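Local coordinates for type IV secretion system protein VirB11 (Brucella suis, PDB 2GZA) that hydrolyses ATP as the hexameric ATPase of the VirB type IV secretion system, a virulence machinery, at residues C[289-301]-C[311-325]. Numbering follows the deposited sequence.
Sequences CELTFERLALMVL and YEIIRRLLYLVVDVV
Phe-293 of helix 289-300 drives its side chain between helix 311-321 and the strand that follows it. Its CB lies over one face of the Arg-315 guanidinium, with NH2 the nearest atom. Farther out, Phe-293 CD1 meets Leu-318 CB at the ring edge, CE1 meets Val-322 CB, and CE2, on the other side of the ring, reaches Val-325 CG2 at 3.6 Å; the tip, CZ, touches Val-325 CG2 and Val-322 CG1. One ring face takes the edge of Tyr-319, whose CE2 stands over its centre; in this edge-to-face pair the Phe-293 and Tyr-319 centroids are 4.8 Å apart and the planes, at 52°, fall well short of perpendicular. Trp-344 adds a second edge-to-face partner. This wedge belongs to the P-loop NTPase domain of the GspE family: strand 324-331 lies beside strand 178-182, which runs into the predicted ATP-binding loop, and the two helices meet at 120°. Ala-297, one turn beyond Phe-293, is a knob in the hole formed by Tyr-311, Ile-314, Arg-315 and Leu-318, its CB 3.8 Å from Tyr-311 CE1. At the far end the Val-300 and Ile-314 side chains reach toward each other tip to tip, Val-300 CB against Ile-314 CG2, while Leu-301 CD2 touches Ile-314 CD1. Bends at chi2 and chi3 set the Arg-315 guanidinium between two hydroxyls: NH1 donates to Tyr-311 OH at 3.0 Å, in the guanidinium plane, and NH2 to Tyr-319 OH at 2.9 Å, tilted out of it. Arg-315 NH1 also forms a salt bridge with Glu-294 OE1, at 3.2 Å, carboxylate and guanidinium planes being nearly perpendicular. A water donates to Glu-294 O and OE1 and accepts from Tyr-311 OH. Arg-316 of a neighbouring subunit makes a long, weak ion pair with Glu-294 OE2, and Leu-317 of that subunit packs on Glu-294.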
ATOM      1  N   CYS C 289       6.168   3.606  30.428  1.00 35.09           N
ATOM      2  CA  CYS C 289       5.592   4.759  29.775  1.00 35.29           C
ATOM      3  C   CYS C 289       5.743   4.639  28.274  1.00 35.12           C
ATOM      4  O   CYS C 289       4.788   4.895  27.538  1.00 35.20           O
ATOM      5  CB  CYS C 289       6.219   6.034  30.308  1.00 35.39           C
ATOM      6  SG  CYS C 289       5.773   6.298  32.031  1.00 36.81           S
ATOM      7  N   GLU C 290       6.915   4.194  27.823  1.00 34.72           N
ATOM      8  CA  GLU C 290       7.169   4.134  26.390  1.00 34.79           C
ATOM      9  C   GLU C 290       6.357   3.030  25.747  1.00 34.21           C
ATOM     10  O   GLU C 290       5.896   3.158  24.619  1.00 34.67           O
ATOM     11  CB  GLU C 290       8.658   4.030  26.060  1.00 34.78           C
ATOM     12  CG  GLU C 290       9.304   2.658  26.147  1.00 36.01           C
ATOM     13  CD  GLU C 290      10.721   2.654  25.580  1.00 37.78           C
ATOM     14  OE1 GLU C 290      11.629   2.082  26.219  1.00 39.69           O
ATOM     15  OE2 GLU C 290      10.941   3.234  24.495  1.00 39.19           O
ATOM     16  N   LEU C 291       6.153   1.964  26.503  1.00 33.56           N
ATOM     17  CA  LEU C 291       5.328   0.856  26.071  1.00 32.70           C
ATOM     18  C   LEU C 291       3.836   1.202  26.057  1.00 32.47           C
ATOM     19  O   LEU C 291       3.066   0.553  25.353  1.00 32.42           O
ATOM     20  CB  LEU C 291       5.604  -0.384  26.931  1.00 32.55           C
ATOM     21  CG  LEU C 291       6.893  -1.190  26.666  1.00 32.00           C
ATOM     22  CD1 LEU C 291       7.172  -2.195  27.781  1.00 30.18           C
ATOM     23  CD2 LEU C 291       6.870  -1.900  25.328  1.00 30.54           C
ATOM     24  N   THR C 292       3.435   2.215  26.826  1.00 32.05           N
ATOM     25  CA  THR C 292       2.074   2.744  26.759  1.00 31.77           C
ATOM     26  C   THR C 292       1.792   3.309  25.363  1.00 31.88           C
ATOM     27  O   THR C 292       0.874   2.852  24.694  1.00 32.00           O
ATOM     28  CB  THR C 292       1.812   3.815  27.826  1.00 31.58           C
ATOM     29  OG1 THR C 292       2.202   3.315  29.103  1.00 31.09           O
ATOM     30  CG2 THR C 292       0.352   4.189  27.853  1.00 30.68           C
ATOM     31  N   PHE C 293       2.592   4.276  24.924  1.00 31.74           N
ATOM     32  CA  PHE C 293       2.419   4.869  23.601  1.00 32.11           C
ATOM     33  C   PHE C 293       2.527   3.796  22.529  1.00 32.22           C
ATOM     34  O   PHE C 293       1.804   3.817  21.533  1.00 32.12           O
ATOM     35  CB  PHE C 293       3.434   5.989  23.352  1.00 31.89           C
ATOM     36  CG  PHE C 293       3.121   7.255  24.092  1.00 31.53           C
ATOM     37  CD1 PHE C 293       2.103   8.090  23.662  1.00 31.04           C
ATOM     38  CD2 PHE C 293       3.844   7.604  25.223  1.00 31.07           C
ATOM     39  CE1 PHE C 293       1.808   9.266  24.347  1.00 31.63           C
ATOM     40  CE2 PHE C 293       3.558   8.768  25.914  1.00 31.13           C
ATOM     41  CZ  PHE C 293       2.533   9.604  25.476  1.00 31.31           C
ATOM     42  N   GLU C 294       3.431   2.851  22.763  1.00 32.39           N
ATOM     43  CA  GLU C 294       3.637   1.709  21.883  1.00 32.62           C
ATOM     44  C   GLU C 294       2.361   0.879  21.741  1.00 32.31           C
ATOM     45  O   GLU C 294       1.948   0.551  20.629  1.00 32.25           O
ATOM     46  CB  GLU C 294       4.771   0.843  22.437  1.00 32.87           C
ATOM     47  CG  GLU C 294       5.664   0.215  21.397  1.00 34.70           C
ATOM     48  CD  GLU C 294       6.571   1.211  20.694  1.00 37.08           C
ATOM     49  OE1 GLU C 294       6.524   1.271  19.447  1.00 38.74           O
ATOM     50  OE2 GLU C 294       7.337   1.922  21.378  1.00 37.48           O
ATOM     51  N   ARG C 295       1.736   0.558  22.871  1.00 32.10           N
ATOM     52  CA  ARG C 295       0.493  -0.214  22.883  1.00 31.84           C
ATOM     53  C   ARG C 295      -0.736   0.566  22.420  1.00 31.59           C
ATOM     54  O   ARG C 295      -1.632  -0.012  21.821  1.00 31.66           O
ATOM     55  CB  ARG C 295       0.242  -0.819  24.259  1.00 31.88           C
ATOM     56  CG  ARG C 295       1.144  -2.000  24.571  1.00 32.47           C
ATOM     57  CD  ARG C 295       0.515  -2.948  25.561  1.00 32.74           C
ATOM     58  NE  ARG C 295      -0.549  -3.741  24.957  1.00 33.45           N
ATOM     59  CZ  ARG C 295      -1.811  -3.753  25.366  1.00 33.85           C
ATOM     60  NH1 ARG C 295      -2.200  -3.025  26.404  1.00 33.93           N
ATOM     61  NH2 ARG C 295      -2.688  -4.516  24.740  1.00 34.09           N
ATOM     62  N   LEU C 296      -0.778   1.868  22.705  1.00 31.29           N
ATOM     63  CA  LEU C 296      -1.880   2.726  22.250  1.00 31.11           C
ATOM     64  C   LEU C 296      -1.919   2.813  20.733  1.00 31.13           C
ATOM     65  O   LEU C 296      -2.994   2.821  20.131  1.00 31.23           O
ATOM     66  CB  LEU C 296      -1.789   4.129  22.857  1.00 31.00           C
ATOM     67  CG  LEU C 296      -1.999   4.240  24.370  1.00 30.76           C
ATOM     68  CD1 LEU C 296      -1.804   5.665  24.840  1.00 30.59           C
ATOM     69  CD2 LEU C 296      -3.358   3.707  24.792  1.00 30.10           C
ATOM     70  N   ALA C 297      -0.736   2.855  20.131  1.00 30.94           N
ATOM     71  CA  ALA C 297      -0.588   2.887  18.682  1.00 30.93           C
ATOM     72  C   ALA C 297      -1.119   1.619  18.024  1.00 30.90           C
ATOM     73  O   ALA C 297      -1.761   1.692  16.980  1.00 30.96           O
ATOM     74  CB  ALA C 297       0.864   3.129  18.299  1.00 30.87           C
ATOM     75  N   LEU C 298      -0.860   0.468  18.643  1.00 30.90           N
ATOM     76  CA  LEU C 298      -1.389  -0.808  18.172  1.00 31.10           C
ATOM     77  C   LEU C 298      -2.916  -0.871  18.275  1.00 31.22           C
ATOM     78  O   LEU C 298      -3.574  -1.480  17.435  1.00 31.28           O
ATOM     79  CB  LEU C 298      -0.749  -1.964  18.941  1.00 31.19           C
ATOM     80  CG  LEU C 298       0.600  -2.583  18.525  1.00 31.60           C
ATOM     81  CD1 LEU C 298       1.555  -1.620  17.816  1.00 31.50           C
ATOM     82  CD2 LEU C 298       1.279  -3.251  19.723  1.00 31.13           C
ATOM     83  N   MET C 299      -3.471  -0.233  19.299  1.00 31.26           N
ATOM     84  CA  MET C 299      -4.912  -0.175  19.472  1.00 31.57           C
ATOM     85  C   MET C 299      -5.558   0.681  18.377  1.00 31.86           C
ATOM     86  O   MET C 299      -6.617   0.331  17.857  1.00 31.77           O
ATOM     87  CB  MET C 299      -5.265   0.353  20.859  1.00 31.47           C
ATOM     88  CG  MET C 299      -4.902  -0.599  21.959  1.00 31.34           C
ATOM     89  SD  MET C 299      -5.011   0.163  23.577  1.00 31.87           S
ATOM     90  CE  MET C 299      -4.356  -1.160  24.593  1.00 31.35           C
ATOM     91  N   VAL C 300      -4.906   1.788  18.027  1.00 32.00           N
ATOM     92  CA  VAL C 300      -5.369   2.662  16.951  1.00 32.49           C
ATOM     93  C   VAL C 300      -5.480   1.895  15.630  1.00 32.99           C
ATOM     94  O   VAL C 300      -6.441   2.064  14.871  1.00 32.96           O
ATOM     95  CB  VAL C 300      -4.447   3.908  16.779  1.00 32.53           C
ATOM     96  CG1 VAL C 300      -4.880   4.758  15.588  1.00 31.90           C
ATOM     97  CG2 VAL C 300      -4.437   4.756  18.046  1.00 32.29           C
ATOM     98  N   LEU C 301      -4.506   1.028  15.377  1.00 33.58           N
ATOM     99  CA  LEU C 301      -4.493   0.217  14.170  1.00 34.26           C
ATOM    100  C   LEU C 301      -5.621  -0.814  14.104  1.00 34.91           C
ATOM    101  O   LEU C 301      -5.828  -1.427  13.065  1.00 34.91           O
ATOM    102  CB  LEU C 301      -3.129  -0.455  13.993  1.00 34.19           C
ATOM    103  CG  LEU C 301      -1.945   0.446  13.639  1.00 34.00           C
ATOM    104  CD1 LEU C 301      -0.628  -0.287  13.865  1.00 33.05           C
ATOM    105  CD2 LEU C 301      -2.049   0.959  12.208  1.00 32.90           C
ATOM    106  N   TYR C 311       1.978   5.098  10.605  1.00 33.09           N
ATOM    107  CA  TYR C 311       2.378   4.856  11.981  1.00 32.49           C
ATOM    108  C   TYR C 311       2.930   6.119  12.651  1.00 32.42           C
ATOM    109  O   TYR C 311       2.573   6.435  13.788  1.00 32.31           O
ATOM    110  CB  TYR C 311       3.389   3.697  12.047  1.00 32.27           C
ATOM    111  CG  TYR C 311       3.794   3.338  13.458  1.00 31.58           C
ATOM    112  CD1 TYR C 311       2.992   2.516  14.250  1.00 30.73           C
ATOM    113  CD2 TYR C 311       4.963   3.846  14.009  1.00 30.34           C
ATOM    114  CE1 TYR C 311       3.355   2.206  15.546  1.00 30.28           C
ATOM    115  CE2 TYR C 311       5.331   3.541  15.296  1.00 30.24           C
ATOM    116  CZ  TYR C 311       4.526   2.724  16.058  1.00 30.35           C
ATOM    117  OH  TYR C 311       4.900   2.435  17.337  1.00 30.82           O
ATOM    118  N   GLU C 312       3.801   6.829  11.939  1.00 32.23           N
ATOM    119  CA  GLU C 312       4.363   8.092  12.424  1.00 32.26           C
ATOM    120  C   GLU C 312       3.305   9.150  12.768  1.00 32.03           C
ATOM    121  O   GLU C 312       3.528   9.960  13.656  1.00 32.59           O
ATOM    122  CB  GLU C 312       5.388   8.648  11.429  1.00 32.29           C
ATOM    123  N   ILE C 313       2.159   9.126  12.088  1.00 31.85           N
ATOM    124  CA  ILE C 313       1.062  10.062  12.346  1.00 31.57           C
ATOM    125  C   ILE C 313       0.255   9.647  13.576  1.00 31.82           C
ATOM    126  O   ILE C 313      -0.170  10.496  14.357  1.00 31.73           O
ATOM    127  CB  ILE C 313       0.170  10.250  11.081  1.00 31.56           C
ATOM    128  CG1 ILE C 313       1.007  10.769   9.904  1.00 30.90           C
ATOM    129  CG2 ILE C 313      -1.020  11.172  11.349  1.00 31.08           C
ATOM    130  CD1 ILE C 313       1.920  11.949  10.232  1.00 28.90           C
ATOM    131  N   ILE C 314       0.069   8.339  13.754  1.00 32.02           N
ATOM    132  CA  ILE C 314      -0.567   7.795  14.951  1.00 32.19           C
ATOM    133  C   ILE C 314       0.237   8.221  16.184  1.00 32.53           C
ATOM    134  O   ILE C 314      -0.319   8.742  17.155  1.00 32.29           O
ATOM    135  CB  ILE C 314      -0.680   6.248  14.866  1.00 32.09           C
ATOM    136  CG1 ILE C 314      -1.636   5.858  13.738  1.00 32.27           C
ATOM    137  CG2 ILE C 314      -1.142   5.657  16.199  1.00 32.09           C
ATOM    138  CD1 ILE C 314      -1.613   4.402  13.351  1.00 32.20           C
ATOM    139  N   ARG C 315       1.551   8.023  16.116  1.00 32.62           N
ATOM    140  CA  ARG C 315       2.452   8.392  17.195  1.00 33.01           C
ATOM    141  C   ARG C 315       2.472   9.892  17.456  1.00 33.36           C
ATOM    142  O   ARG C 315       2.640  10.331  18.590  1.00 33.36           O
ATOM    143  CB  ARG C 315       3.871   7.885  16.916  1.00 33.05           C
ATOM    144  CG  ARG C 315       4.044   6.356  17.014  1.00 32.87           C
ATOM    145  CD  ARG C 315       3.614   5.794  18.376  1.00 32.77           C
ATOM    146  NE  ARG C 315       4.482   6.268  19.447  1.00 32.50           N
ATOM    147  CZ  ARG C 315       5.521   5.596  19.934  1.00 32.31           C
ATOM    148  NH1 ARG C 315       5.825   4.387  19.468  1.00 31.58           N
ATOM    149  NH2 ARG C 315       6.253   6.133  20.895  1.00 32.06           N
ATOM    150  N   ARG C 316       2.298  10.677  16.405  1.00 33.77           N
ATOM    151  CA  ARG C 316       2.191  12.116  16.558  1.00 34.18           C
ATOM    152  C   ARG C 316       0.863  12.523  17.208  1.00 34.01           C
ATOM    153  O   ARG C 316       0.838  13.416  18.052  1.00 34.07           O
ATOM    154  CB  ARG C 316       2.388  12.801  15.212  1.00 34.30           C
ATOM    155  CG  ARG C 316       2.135  14.292  15.220  1.00 35.97           C
ATOM    156  CD  ARG C 316       1.287  14.596  14.018  1.00 39.23           C
ATOM    157  NE  ARG C 316       1.149  16.016  13.700  1.00 42.14           N
ATOM    158  CZ  ARG C 316       2.110  16.803  13.250  1.00 43.68           C
ATOM    159  NH1 ARG C 316       3.312  16.334  13.094  1.00 44.48           N
ATOM    160  NH2 ARG C 316       1.871  18.069  12.975  1.00 45.13           N
ATOM    161  N   LEU C 317      -0.224  11.863  16.824  1.00 33.88           N
ATOM    162  CA  LEU C 317      -1.531  12.126  17.422  1.00 34.00           C
ATOM    163  C   LEU C 317      -1.542  11.840  18.918  1.00 33.74           C
ATOM    164  O   LEU C 317      -2.088  12.615  19.693  1.00 33.54           O
ATOM    165  CB  LEU C 317      -2.639  11.346  16.702  1.00 34.08           C
ATOM    166  CG  LEU C 317      -3.429  12.135  15.654  1.00 34.76           C
ATOM    167  CD1 LEU C 317      -3.947  13.474  16.208  1.00 34.82           C
ATOM    168  CD2 LEU C 317      -2.606  12.380  14.434  1.00 35.45           C
ATOM    169  N   LEU C 318      -0.921  10.729  19.306  1.00 33.66           N
ATOM    170  CA  LEU C 318      -0.788  10.367  20.707  1.00 33.82           C
ATOM    171  C   LEU C 318      -0.061  11.440  21.521  1.00 33.92           C
ATOM    172  O   LEU C 318      -0.470  11.764  22.637  1.00 33.86           O
ATOM    173  CB  LEU C 318      -0.061   9.027  20.860  1.00 33.81           C
ATOM    174  CG  LEU C 318      -0.834   7.705  20.959  1.00 33.90           C
ATOM    175  CD1 LEU C 318      -2.328   7.917  21.163  1.00 34.08           C
ATOM    176  CD2 LEU C 318      -0.590   6.834  19.758  1.00 32.92           C
ATOM    177  N   TYR C 319       1.012  11.984  20.956  1.00 33.90           N
ATOM    178  CA  TYR C 319       1.784  13.022  21.625  1.00 34.07           C
ATOM    179  C   TYR C 319       1.075  14.368  21.708  1.00 34.10           C
ATOM    180  O   TYR C 319       1.309  15.130  22.647  1.00 34.33           O
ATOM    181  CB  TYR C 319       3.165  13.196  20.987  1.00 34.09           C
ATOM    182  CG  TYR C 319       4.124  12.038  21.203  1.00 34.17           C
ATOM    183  CD1 TYR C 319       4.953  11.599  20.174  1.00 34.09           C
ATOM    184  CD2 TYR C 319       4.205  11.382  22.434  1.00 34.36           C
ATOM    185  CE1 TYR C 319       5.832  10.537  20.359  1.00 33.96           C
ATOM    186  CE2 TYR C 319       5.079  10.318  22.626  1.00 34.01           C
ATOM    187  CZ  TYR C 319       5.890   9.905  21.583  1.00 34.49           C
ATOM    188  OH  TYR C 319       6.765   8.856  21.770  1.00 35.07           O
ATOM    189  N   LEU C 320       0.218  14.659  20.733  1.00 34.02           N
ATOM    190  CA  LEU C 320      -0.558  15.892  20.729  1.00 33.93           C
ATOM    191  C   LEU C 320      -1.700  15.848  21.728  1.00 33.83           C
ATOM    192  O   LEU C 320      -2.138  16.884  22.227  1.00 34.18           O
ATOM    193  CB  LEU C 320      -1.098  16.159  19.330  1.00 34.07           C
ATOM    194  CG  LEU C 320      -0.075  16.645  18.304  1.00 34.52           C
ATOM    195  CD1 LEU C 320      -0.683  16.634  16.931  1.00 34.61           C
ATOM    196  CD2 LEU C 320       0.448  18.036  18.643  1.00 34.76           C
ATOM    197  N   VAL C 321      -2.155  14.641  22.027  1.00 33.60           N
ATOM    198  CA  VAL C 321      -3.370  14.414  22.787  1.00 33.46           C
ATOM    199  C   VAL C 321      -3.079  13.986  24.230  1.00 33.42           C
ATOM    200  O   VAL C 321      -3.793  14.377  25.150  1.00 33.68           O
ATOM    201  CB  VAL C 321      -4.238  13.372  22.048  1.00 33.30           C
ATOM    202  CG1 VAL C 321      -5.088  12.555  23.004  1.00 33.80           C
ATOM    203  CG2 VAL C 321      -5.081  14.059  21.003  1.00 33.50           C
ATOM    204  N   VAL C 322      -2.031  13.195  24.425  1.00 33.27           N
ATOM    205  CA  VAL C 322      -1.721  12.635  25.745  1.00 33.27           C
ATOM    206  C   VAL C 322      -0.650  13.459  26.432  1.00 33.23           C
ATOM    207  O   VAL C 322       0.486  13.515  25.967  1.00 33.34           O
ATOM    208  CB  VAL C 322      -1.266  11.136  25.669  1.00 33.23           C
ATOM    209  CG1 VAL C 322      -0.856  10.626  27.043  1.00 33.25           C
ATOM    210  CG2 VAL C 322      -2.373  10.256  25.102  1.00 32.65           C
ATOM    211  N   ASP C 323      -1.014  14.087  27.542  1.00 33.17           N
ATOM    212  CA  ASP C 323      -0.118  14.997  28.245  1.00 33.15           C
ATOM    213  C   ASP C 323       0.777  14.262  29.233  1.00 33.31           C
ATOM    214  O   ASP C 323       1.989  14.489  29.269  1.00 33.32           O
ATOM    215  CB  ASP C 323      -0.908  16.087  28.964  1.00 33.15           C
ATOM    216  CG  ASP C 323      -1.620  17.011  28.005  1.00 33.50           C
ATOM    217  OD1 ASP C 323      -0.947  17.540  27.096  1.00 33.29           O
ATOM    218  OD2 ASP C 323      -2.850  17.203  28.163  1.00 33.50           O
ATOM    219  N   VAL C 324       0.180  13.388  30.039  1.00 33.18           N
ATOM    220  CA  VAL C 324       0.903  12.708  31.100  1.00 32.99           C
ATOM    221  C   VAL C 324       0.639  11.207  31.052  1.00 33.28           C
ATOM    222  O   VAL C 324      -0.484  10.774  30.823  1.00 33.36           O
ATOM    223  CB  VAL C 324       0.522  13.270  32.499  1.00 33.01           C
ATOM    224  CG1 VAL C 324       1.273  12.547  33.608  1.00 32.43           C
ATOM    225  CG2 VAL C 324       0.783  14.770  32.578  1.00 32.28           C
ATOM    226  N   VAL C 325       1.689  10.417  31.248  1.00 33.49           N
ATOM    227  CA  VAL C 325       1.553   8.980  31.460  1.00 33.77           C
ATOM    228  C   VAL C 325       2.180   8.631  32.808  1.00 34.31           C
ATOM    229  O   VAL C 325       3.375   8.855  33.018  1.00 34.31           O
ATOM    230  CB  VAL C 325       2.238   8.128  30.341  1.00 33.86           C
ATOM    231  CG1 VAL C 325       2.090   6.627  30.626  1.00 33.20           C
ATOM    232  CG2 VAL C 325       1.679   8.458  28.968  1.00 33.62           C
TER
HETATM  233  O   HOH W   1       3.893   0.524  18.704  1.00 26.25           O